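Long-range contacts in hydrogenase expression/formation protein HypE (Desulfovibrio vulgaris subsp. vulgaris, PDB 2Z1U), which binds ATP and magnesium and probably takes part in the maturation of hydrogenases: residues I168-S173 / K273-L278; T246-R251 / A300-V305. All blocks are in the same frame, centred on the assembly; numbering follows the deposited sequence.

Interaction 1 (I168-S173 / K273-L278); sequences ILISGS and KLICIL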
ATOM      1  N   ILE A 168     -12.471 -28.252  10.299  1.00 47.97           N
ATOM      2  CA  ILE A 168     -11.507 -27.491   9.505  1.00 47.79           C
ATOM      3  C   ILE A 168     -11.734 -27.903   8.080  1.00 47.43           C
ATOM      4  O   ILE A 168     -11.621 -29.088   7.745  1.00 47.05           O
ATOM      5  CB  ILE A 168     -10.030 -27.774   9.893  1.00 47.95           C
ATOM      6  CG1 ILE A 168      -9.787 -27.532  11.384  1.00 49.14           C
ATOM      7  CG2 ILE A 168      -9.078 -26.900   9.054  1.00 45.34           C
ATOM      8  CD1 ILE A 168      -8.398 -28.006  11.884  1.00 48.26           C
ATOM      9  N   LEU A 169     -12.140 -26.927   7.268  1.00 48.31           N
ATOM     10  CA  LEU A 169     -12.449 -27.146   5.863  1.00 48.16           C
ATOM     11  C   LEU A 169     -11.416 -26.454   4.979  1.00 48.36           C
ATOM     12  O   LEU A 169     -10.891 -25.379   5.307  1.00 48.19           O
ATOM     13  CB  LEU A 169     -13.851 -26.611   5.514  1.00 48.08           C
ATOM     14  CG  LEU A 169     -15.084 -26.963   6.341  1.00 46.91           C
ATOM     15  CD1 LEU A 169     -16.310 -26.285   5.709  1.00 45.82           C
ATOM     16  CD2 LEU A 169     -15.296 -28.488   6.445  1.00 47.46           C
ATOM     17  N   ILE A 170     -11.124 -27.091   3.854  1.00 48.83           N
ATOM     18  CA  ILE A 170     -10.284 -26.481   2.829  1.00 48.62           C
ATOM     19  C   ILE A 170     -11.113 -26.302   1.568  1.00 47.85           C
ATOM     20  O   ILE A 170     -12.002 -27.130   1.272  1.00 47.39           O
ATOM     21  CB  ILE A 170      -9.014 -27.345   2.572  1.00 49.75           C
ATOM     22  CG1 ILE A 170      -7.908 -26.511   1.929  1.00 50.95           C
ATOM     23  CG2 ILE A 170      -9.361 -28.605   1.740  1.00 48.38           C
ATOM     24  CD1 ILE A 170      -7.314 -25.412   2.832  1.00 55.55           C
ATOM     25  N   SER A 171     -10.823 -25.240   0.818  1.00 47.63           N
ATOM     26  CA  SER A 171     -11.668 -24.871  -0.348  1.00 47.78           C
ATOM     27  C   SER A 171     -11.195 -25.507  -1.649  1.00 47.94           C
ATOM     28  O   SER A 171     -11.885 -25.449  -2.645  1.00 48.46           O
ATOM     29  CB  SER A 171     -11.751 -23.348  -0.513  1.00 46.32           C
ATOM     30  OG  SER A 171     -10.488 -22.806  -0.821  1.00 45.74           O
ATOM     31  N   GLY A 172     -10.002 -26.096  -1.633  1.00 47.85           N
ATOM     32  CA  GLY A 172      -9.459 -26.784  -2.806  1.00 47.89           C
ATOM     33  C   GLY A 172      -8.038 -27.305  -2.604  1.00 48.10           C
ATOM     34  O   GLY A 172      -7.539 -27.346  -1.482  1.00 47.26           O
ATOM     35  N   SER A 173      -7.404 -27.677  -3.716  1.00 48.23           N
ATOM     36  CA  SER A 173      -6.114 -28.376  -3.734  1.00 48.69           C
ATOM     37  C   SER A 173      -4.945 -27.534  -3.214  1.00 48.61           C
ATOM     38  O   SER A 173      -4.941 -26.310  -3.337  1.00 49.12           O
ATOM     39  CB  SER A 173      -5.836 -28.880  -5.162  1.00 48.91           C
ATOM     40  OG  SER A 173      -5.649 -27.796  -6.061  1.00 47.11           O
ATOM     41  N   LYS A 273      -7.066 -20.058  -2.494  1.00 49.06           N
ATOM     42  CA  LYS A 273      -7.564 -21.077  -1.540  1.00 48.39           C
ATOM     43  C   LYS A 273      -7.848 -20.434  -0.186  1.00 49.08           C
ATOM     44  O   LYS A 273      -7.214 -19.437   0.171  1.00 47.97           O
ATOM     45  CB  LYS A 273      -6.485 -22.172  -1.306  1.00 48.38           C
ATOM     46  CG  LYS A 273      -6.122 -22.955  -2.550  1.00 46.27           C
ATOM     47  CD  LYS A 273      -7.255 -23.886  -2.958  1.00 46.82           C
ATOM     48  CE  LYS A 273      -7.288 -24.099  -4.458  1.00 46.66           C
ATOM     49  NZ  LYS A 273      -5.901 -24.282  -5.003  1.00 45.49           N
ATOM     50  N   LEU A 274      -8.769 -21.014   0.577  1.00 49.38           N
ATOM     51  CA  LEU A 274      -8.949 -20.594   1.969  1.00 50.01           C
ATOM     52  C   LEU A 274      -9.154 -21.786   2.891  1.00 50.29           C
ATOM     53  O   LEU A 274      -9.550 -22.867   2.455  1.00 50.78           O
ATOM     54  CB  LEU A 274     -10.128 -19.604   2.116  1.00 50.33           C
ATOM     55  CG  LEU A 274     -11.565 -20.034   1.744  1.00 50.16           C
ATOM     56  CD1 LEU A 274     -12.270 -20.915   2.797  1.00 48.43           C
ATOM     57  CD2 LEU A 274     -12.417 -18.781   1.468  1.00 49.87           C
ATOM     58  N   ILE A 275      -8.881 -21.554   4.170  1.00 49.87           N
ATOM     59  CA  ILE A 275      -9.245 -22.443   5.245  1.00 50.05           C
ATOM     60  C   ILE A 275     -10.467 -21.837   5.922  1.00 50.26           C
ATOM     61  O   ILE A 275     -10.508 -20.635   6.177  1.00 49.91           O
ATOM     62  CB  ILE A 275      -8.082 -22.590   6.278  1.00 50.36           C
ATOM     63  CG1 ILE A 275      -6.933 -23.377   5.656  1.00 51.77           C
ATOM     64  CG2 ILE A 275      -8.540 -23.306   7.562  1.00 50.23           C
ATOM     65  CD1 ILE A 275      -5.638 -22.615   5.570  1.00 58.04           C
ATOM     66  N   CYS A 276     -11.453 -22.679   6.211  1.00 50.61           N
ATOM     67  CA  CYS A 276     -12.643 -22.238   6.903  1.00 50.33           C
ATOM     68  C   CYS A 276     -12.867 -23.106   8.137  1.00 49.66           C
ATOM     69  O   CYS A 276     -12.989 -24.325   8.044  1.00 48.59           O
ATOM     70  CB  CYS A 276     -13.859 -22.297   5.959  1.00 50.44           C
ATOM     71  SG  CYS A 276     -15.460 -21.995   6.736  1.00 53.41           S
ATOM     72  N   ILE A 277     -12.924 -22.456   9.294  1.00 49.79           N
ATOM     73  CA  ILE A 277     -13.141 -23.150  10.570  1.00 49.69           C
ATOM     74  C   ILE A 277     -14.442 -22.627  11.182  1.00 49.94           C
ATOM     75  O   ILE A 277     -14.662 -21.412  11.226  1.00 50.38           O
ATOM     76  CB  ILE A 277     -11.909 -22.990  11.513  1.00 49.36           C
ATOM     77  CG1 ILE A 277     -10.683 -23.639  10.859  1.00 49.58           C
ATOM     78  CG2 ILE A 277     -12.158 -23.648  12.884  1.00 49.03           C
ATOM     79  CD1 ILE A 277      -9.337 -23.317  11.499  1.00 48.68           C
ATOM     80  N   LEU A 278     -15.296 -23.557  11.617  1.00 50.69           N
ATOM     81  CA  LEU A 278     -16.660 -23.281  12.076  1.00 51.09           C
ATOM     82  C   LEU A 278     -17.243 -24.487  12.851  1.00 51.75           C
ATOM     83  O   LEU A 278     -16.795 -25.622  12.655  1.00 51.80           O
ATOM     84  CB  LEU A 278     -17.554 -22.934  10.870  1.00 51.35           C
ATOM     85  CG  LEU A 278     -18.236 -24.030  10.022  1.00 50.94           C
ATOM     86  CD1 LEU A 278     -19.129 -23.347   9.023  1.00 48.22           C
ATOM     87  CD2 LEU A 278     -17.247 -24.954   9.313  1.00 50.57           C
TER
HETATM   88  O   HOH W   1      -6.005 -25.030  -8.035  1.00 33.95           O
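K273 NZ meets the carbonyl oxygen of S173 at 2.8 Å. The same ammonium group forms a salt bridge with D197 and shares a water with S173 OG, weakly on the serine side; S173 OG itself is bonded to D176. Bends at chi2 (-71°) and chi4 lay the lysine chain along the turn, with K273 CD 3.5 Å from G172 C. S171 OG accepts the backbone N-H of L274 at 2.8 Å in a nearly straight bond. A chi1 of 65° sets this OG between the backbone N and carbonyl carbon, where that N-H can reach it; S171 N in turn bonds L274 O. L169 and C276 then form an antiparallel hydrogen-bonded pair, L169 N to C276 O at 2.8 Å and C276 N to L169 O at 2.9 Å. On the isoleucine face, I168 lies side by side with I275 and I277, while I170 CD1 packs 3.5 Å from I275 CG1. On the other face, L169 CD1 meets L278 CD2 at 4.0 Å. Helix 225-237 covers I168, I275 and I277, helix 280-291 covers L169, L274 and L278, and strands 217-219 and 300-306 flank this antiparallel pair in the mixed sheet of the AIR synthase-related C-terminal domain.

Interaction 2 (T246-R251 / A300-V305); sequences TAVPVR and ARIGSV
A247 O is met by two methyl groups of the facing strand, I302 CG2 at 3.6 Å and A300 CB at 3.8 Å. These are van der Waals contacts to a polar atom, and a matching one runs the other way: A247 CB rests 3.5 Å from R301 O. The alanine thus sits against the strand over three successive residues, its methyl lying near the R301 carbonyl and its carbonyl oxygen near the methyls of A300 and I302. I302 carries most of the remaining packing. With chi1 at 68°, CG1 takes the position between backbone N and carbonyl carbon and CG2 is left anti to the carbonyl carbon, which brings this methyl against the loop: CG2 touches V248 CA at 4.0 Å and P249 CD at 4.3 Å. V248 CG2 closes in on I302 CB at 4.2 Å, and both side chains continue onto L226 of helix 225-237 and V243 of strand 240-244. The CB of R301 leaves the strand away from the loop, and its guanidinium is held by salt bridges from NH2 to E280 and from NH1 to E284 on helix 280-291. The loop follows strand 240-244, whose L244 shares a backbone hydrogen bond with I302. On the strand's other flank, I302 and G303 both face I168, which makes a classic beta bulge, with the loop packed alongside it.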
ATOM      1  N   THR A 246      -4.739 -37.917   4.284  1.00 47.83           N
ATOM      2  CA  THR A 246      -5.432 -38.427   3.107  1.00 48.00           C
ATOM      3  C   THR A 246      -6.562 -37.501   2.657  1.00 48.33           C
ATOM      4  O   THR A 246      -6.960 -37.571   1.508  1.00 47.70           O
ATOM      5  CB  THR A 246      -5.999 -39.853   3.291  1.00 47.57           C
ATOM      6  OG1 THR A 246      -6.845 -39.912   4.451  1.00 47.42           O
ATOM      7  CG2 THR A 246      -4.880 -40.895   3.388  1.00 47.33           C
ATOM      8  N   ALA A 247      -7.061 -36.667   3.572  1.00 48.66           N
ATOM      9  CA  ALA A 247      -8.171 -35.744   3.301  1.00 49.09           C
ATOM     10  C   ALA A 247      -7.722 -34.406   2.721  1.00 49.13           C
ATOM     11  O   ALA A 247      -8.548 -33.663   2.159  1.00 48.70           O
ATOM     12  CB  ALA A 247      -9.027 -35.533   4.565  1.00 49.15           C
ATOM     13  N   VAL A 248      -6.429 -34.084   2.850  1.00 48.21           N
ATOM     14  CA  VAL A 248      -5.878 -32.851   2.254  1.00 47.79           C
ATOM     15  C   VAL A 248      -5.683 -33.106   0.761  1.00 48.42           C
ATOM     16  O   VAL A 248      -4.925 -33.993   0.388  1.00 47.97           O
ATOM     17  CB  VAL A 248      -4.547 -32.387   2.910  1.00 48.54           C
ATOM     18  CG1 VAL A 248      -4.094 -31.030   2.348  1.00 46.81           C
ATOM     19  CG2 VAL A 248      -4.700 -32.306   4.418  1.00 48.06           C
ATOM     20  N   PRO A 249      -6.418 -32.355  -0.105  1.00 47.91           N
ATOM     21  CA  PRO A 249      -6.333 -32.592  -1.541  1.00 47.85           C
ATOM     22  C   PRO A 249      -5.054 -32.012  -2.147  1.00 47.67           C
ATOM     23  O   PRO A 249      -4.708 -30.867  -1.908  1.00 46.92           O
ATOM     24  CB  PRO A 249      -7.591 -31.872  -2.104  1.00 47.22           C
ATOM     25  CG  PRO A 249      -7.854 -30.774  -1.139  1.00 47.97           C
ATOM     26  CD  PRO A 249      -7.332 -31.249   0.230  1.00 47.79           C
ATOM     27  N   VAL A 250      -4.340 -32.835  -2.897  1.00 48.90           N
ATOM     28  CA  VAL A 250      -3.127 -32.417  -3.599  1.00 49.58           C
ATOM     29  C   VAL A 250      -3.194 -33.208  -4.889  1.00 50.74           C
ATOM     30  O   VAL A 250      -3.307 -34.440  -4.851  1.00 50.76           O
ATOM     31  CB  VAL A 250      -1.798 -32.779  -2.811  1.00 49.81           C
ATOM     32  CG1 VAL A 250      -0.560 -32.306  -3.581  1.00 49.11           C
ATOM     33  CG2 VAL A 250      -1.768 -32.159  -1.414  1.00 48.80           C
ATOM     34  N   ARG A 251      -3.187 -32.506  -6.020  1.00 51.56           N
ATOM     35  CA  ARG A 251      -3.297 -33.133  -7.346  1.00 52.35           C
ATOM     36  C   ARG A 251      -2.122 -34.072  -7.551  1.00 52.06           C
ATOM     37  O   ARG A 251      -1.009 -33.753  -7.140  1.00 51.14           O
ATOM     38  CB  ARG A 251      -3.280 -32.059  -8.442  1.00 52.93           C
ATOM     39  CG  ARG A 251      -4.493 -31.169  -8.466  1.00 55.22           C
ATOM     40  CD  ARG A 251      -4.299 -29.978  -9.406  1.00 58.97           C
ATOM     41  NE  ARG A 251      -5.506 -29.802 -10.203  1.00 64.35           N
ATOM     42  CZ  ARG A 251      -6.514 -28.992  -9.895  1.00 65.85           C
ATOM     43  NH1 ARG A 251      -6.470 -28.221  -8.808  1.00 64.53           N
ATOM     44  NH2 ARG A 251      -7.566 -28.942 -10.703  1.00 68.16           N
ATOM     45  N   ALA A 300     -12.877 -29.818   0.827  1.00 48.34           N
ATOM     46  CA  ALA A 300     -12.957 -30.984   1.720  1.00 48.90           C
ATOM     47  C   ALA A 300     -12.878 -30.638   3.199  1.00 48.77           C
ATOM     48  O   ALA A 300     -12.277 -29.646   3.589  1.00 49.04           O
ATOM     49  CB  ALA A 300     -11.872 -32.007   1.371  1.00 49.64           C
ATOM     50  N   ARG A 301     -13.512 -31.469   4.016  1.00 49.31           N
ATOM     51  CA  ARG A 301     -13.257 -31.461   5.439  1.00 50.11           C
ATOM     52  C   ARG A 301     -11.855 -32.089   5.618  1.00 50.09           C
ATOM     53  O   ARG A 301     -11.606 -33.202   5.145  1.00 48.95           O
ATOM     54  CB  ARG A 301     -14.325 -32.275   6.164  1.00 50.21           C
ATOM     55  CG  ARG A 301     -14.204 -32.280   7.681  1.00 52.00           C
ATOM     56  CD  ARG A 301     -15.035 -33.404   8.250  1.00 55.67           C
ATOM     57  NE  ARG A 301     -16.471 -33.232   8.018  1.00 59.04           N
ATOM     58  CZ  ARG A 301     -17.306 -32.650   8.874  1.00 59.65           C
ATOM     59  NH1 ARG A 301     -18.597 -32.547   8.574  1.00 59.11           N
ATOM     60  NH2 ARG A 301     -16.847 -32.174  10.035  1.00 59.78           N
ATOM     61  N   ILE A 302     -10.927 -31.357   6.230  1.00 50.86           N
ATOM     62  CA  ILE A 302      -9.566 -31.921   6.431  1.00 51.35           C
ATOM     63  C   ILE A 302      -9.202 -32.263   7.876  1.00 52.25           C
ATOM     64  O   ILE A 302      -8.149 -32.871   8.140  1.00 51.71           O
ATOM     65  CB  ILE A 302      -8.448 -31.023   5.830  1.00 51.50           C
ATOM     66  CG1 ILE A 302      -8.328 -29.695   6.604  1.00 51.81           C
ATOM     67  CG2 ILE A 302      -8.666 -30.819   4.334  1.00 52.29           C
ATOM     68  CD1 ILE A 302      -7.115 -28.856   6.223  1.00 52.28           C
ATOM     69  N   GLY A 303     -10.061 -31.891   8.816  1.00 52.69           N
ATOM     70  CA  GLY A 303      -9.738 -32.115  10.223  1.00 52.47           C
ATOM     71  C   GLY A 303     -10.666 -31.399  11.182  1.00 52.58           C
ATOM     72  O   GLY A 303     -11.786 -31.020  10.822  1.00 51.48           O
ATOM     73  N   SER A 304     -10.198 -31.230  12.413  1.00 52.63           N
ATOM     74  CA  SER A 304     -11.004 -30.628  13.469  1.00 53.28           C
ATOM     75  C   SER A 304     -10.146 -29.877  14.492  1.00 53.53           C
ATOM     76  O   SER A 304      -8.926 -30.091  14.583  1.00 53.33           O
ATOM     77  CB  SER A 304     -11.882 -31.687  14.155  1.00 52.92           C
ATOM     78  OG  SER A 304     -11.105 -32.654  14.864  1.00 54.73           O
ATOM     79  N   VAL A 305     -10.788 -28.989  15.248  1.00 53.85           N
ATOM     80  CA  VAL A 305     -10.129 -28.301  16.358  1.00 54.59           C
ATOM     81  C   VAL A 305     -10.460 -29.028  17.672  1.00 55.65           C
ATOM     82  O   VAL A 305     -11.605 -29.444  17.894  1.00 55.67           O
ATOM     83  CB  VAL A 305     -10.534 -26.814  16.424  1.00 54.48           C
ATOM     84  CG1 VAL A 305      -9.838 -26.105  17.584  1.00 54.02           C
ATOM     85  CG2 VAL A 305     -10.221 -26.112  15.083  1.00 53.95           C
TER

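Interactions 1 and 2 have centres about 8 Å apart and meet in one mixed sheet, where strands 167-170 and 300-306 are antiparallel neighbours. I168 O to I302 N and I170 N to A300 O, both 2.8 Å and probable hydrogen bonds, join them through the backbone. L226 ties them together from the helix side, touching I275 of the first and V248 and I302 of the second. At the far end, S173 OG has a weak hydrogen bond to R251 NH1. Interaction 1 lies nearer the nucleotide: the L274 side chain is about 5 Å from that of D220, a magnesium ligand, and the I275 side chain about 10 Å from bound ATP. Interaction 2 lies away from the annotated sites.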